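Local coordinates for protein solute carrier family 15 member 1 (Mus musculus, PDB 5A9D) that takes up dietary di- and tripeptides in the small intestine by proton-coupled cotransport, and is represented here by its extracellular domain, at residues I99-T104 against Y167-A172. Numbering follows the deposited sequence.
Sequences IRFVNT and YVIRRA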
# COMPACT_ATOMS: atom_id res chain seq x y z
N ILE A 99 -2.16 13.16 6.50
CA ILE A 99 -1.24 13.96 5.70
C ILE A 99 -0.24 13.04 5.01
O ILE A 99 0.36 12.18 5.66
CB ILE A 99 -0.53 15.08 6.53
CG1 ILE A 99 -1.54 16.09 7.11
CG2 ILE A 99 0.57 15.81 5.71
CD1 ILE A 99 -0.94 17.03 8.22
N ARG A 100 -0.04 13.24 3.71
CA ARG A 100 0.99 12.51 2.98
C ARG A 100 1.83 13.56 2.23
O ARG A 100 1.38 14.68 2.02
CB ARG A 100 0.41 11.45 2.02
CG ARG A 100 -0.33 12.06 0.85
CD ARG A 100 -0.64 11.02 -0.19
NE ARG A 100 -1.48 11.61 -1.21
CZ ARG A 100 -2.15 10.92 -2.12
NH1 ARG A 100 -2.05 9.60 -2.15
NH2 ARG A 100 -2.94 11.54 -2.98
N PHE A 101 3.06 13.20 1.92
CA PHE A 101 3.96 14.11 1.23
C PHE A 101 4.33 13.54 -0.14
O PHE A 101 4.49 12.34 -0.29
CB PHE A 101 5.24 14.33 2.05
CG PHE A 101 4.99 15.22 3.25
CD1 PHE A 101 4.53 14.69 4.45
CD2 PHE A 101 5.13 16.61 3.14
CE1 PHE A 101 4.24 15.52 5.54
CE2 PHE A 101 4.88 17.44 4.24
CZ PHE A 101 4.41 16.90 5.42
N VAL A 102 4.45 14.43 -1.13
CA VAL A 102 4.85 14.06 -2.47
C VAL A 102 6.18 14.77 -2.69
O VAL A 102 6.26 15.99 -2.54
CB VAL A 102 3.78 14.41 -3.55
CG1 VAL A 102 4.37 14.33 -4.97
CG2 VAL A 102 2.56 13.51 -3.43
N ASN A 103 7.19 14.01 -3.11
CA ASN A 103 8.50 14.57 -3.39
C ASN A 103 8.66 14.80 -4.88
O ASN A 103 8.54 13.84 -5.64
CB ASN A 103 9.59 13.63 -2.84
CG ASN A 103 10.99 14.09 -3.13
OD1 ASN A 103 11.25 15.27 -3.34
ND2 ASN A 103 11.94 13.18 -3.06
N THR A 104 8.92 16.04 -5.32
CA THR A 104 9.17 16.29 -6.76
C THR A 104 10.66 16.51 -7.03
O THR A 104 11.04 16.74 -8.16
CB THR A 104 8.32 17.44 -7.31
OG1 THR A 104 8.82 18.67 -6.82
CG2 THR A 104 6.83 17.30 -7.00
N TYR A 167 0.85 17.17 0.64
CA TYR A 167 1.80 18.28 0.66
C TYR A 167 2.86 17.99 -0.40
O TYR A 167 3.52 16.95 -0.33
CB TYR A 167 2.39 18.39 2.08
CG TYR A 167 1.46 19.07 3.09
CD1 TYR A 167 0.08 18.97 2.97
CD2 TYR A 167 1.97 19.85 4.11
CE1 TYR A 167 -0.78 19.65 3.85
CE2 TYR A 167 1.12 20.54 4.99
CZ TYR A 167 -0.25 20.42 4.86
OH TYR A 167 -1.07 21.09 5.75
N VAL A 168 2.89 18.80 -1.47
CA VAL A 168 3.83 18.59 -2.59
C VAL A 168 5.07 19.43 -2.35
O VAL A 168 4.98 20.64 -2.27
CB VAL A 168 3.17 18.87 -3.98
CG1 VAL A 168 4.19 18.80 -5.10
CG2 VAL A 168 2.01 17.90 -4.26
N ILE A 169 6.23 18.78 -2.26
CA ILE A 169 7.51 19.42 -2.02
C ILE A 169 8.16 19.71 -3.35
O ILE A 169 8.38 18.78 -4.12
CB ILE A 169 8.40 18.48 -1.15
CG1 ILE A 169 7.67 18.14 0.19
CG2 ILE A 169 9.83 19.10 -0.95
CD1 ILE A 169 8.36 16.88 0.97
N ARG A 170 8.54 20.98 -3.61
CA ARG A 170 9.22 21.35 -4.86
C ARG A 170 10.30 22.38 -4.62
O ARG A 170 10.36 22.97 -3.54
CB ARG A 170 8.22 21.90 -5.88
CG ARG A 170 7.43 23.12 -5.40
CD ARG A 170 6.91 23.91 -6.58
NE ARG A 170 5.64 24.56 -6.28
CZ ARG A 170 5.13 25.56 -6.99
NH1 ARG A 170 5.78 26.04 -8.04
NH2 ARG A 170 3.95 26.08 -6.66
N ARG A 171 11.07 22.69 -5.69
CA ARG A 171 12.09 23.74 -5.65
C ARG A 171 11.38 25.07 -5.74
O ARG A 171 10.51 25.22 -6.59
CB ARG A 171 13.07 23.65 -6.85
CG ARG A 171 14.07 22.51 -6.86
CD ARG A 171 14.95 22.42 -5.62
NE ARG A 171 16.07 23.35 -5.64
CZ ARG A 171 17.25 23.09 -6.20
NH1 ARG A 171 17.45 21.96 -6.86
NH2 ARG A 171 18.23 23.98 -6.13
N ALA A 172 11.72 26.02 -4.86
CA ALA A 172 11.20 27.40 -4.90
C ALA A 172 12.04 28.17 -5.91
O ALA A 172 13.14 27.74 -6.23
CB ALA A 172 11.32 28.05 -3.52
O HOH W 1 10.55 20.45 -7.92
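T104 grips the carbonyl of I169 twice: its backbone N donates a hydrogen bond to I169 O at 3.0 Å, and its hydroxyl OG1 reaches the same oxygen at 2.7 Å, in the carbonyl plane on a lone pair. A chi1 of 73° turns OG1 back to the oxygen that T104 N already bonds. A water donates to OG1 and accepts from R171 N, extending the link past the last bridge. Before it, a parallel ladder has three backbone hydrogen bonds, Y167 N to R100 O, V102 N to Y167 O and I169 N to V102 O, the last with an N-H...O angle of 178°. These are the central strands, 97-103 and 164-171, of one four-stranded mixed sheet of the C-terminal lobe, a beta sandwich consistent with the immunoglobulin-like fold of this extracellular domain. On the face carrying F101, Y167 and I169, the two rings pair offset edge-to-face, the edge of Y167 toward the face of F101 (centroids 5.5 Å apart, planes at 75°), while F101 CE2 meets Y167 CB at 3.4 Å and F101 CD2 meets I169 CD1 at 3.9 Å. Y118 and I111 pack against F101 from the facing sheet. On the other face, T104 CG2 touches V168 CG1 at 3.6 Å, and I12 of the second subunit packs on V102 and T104.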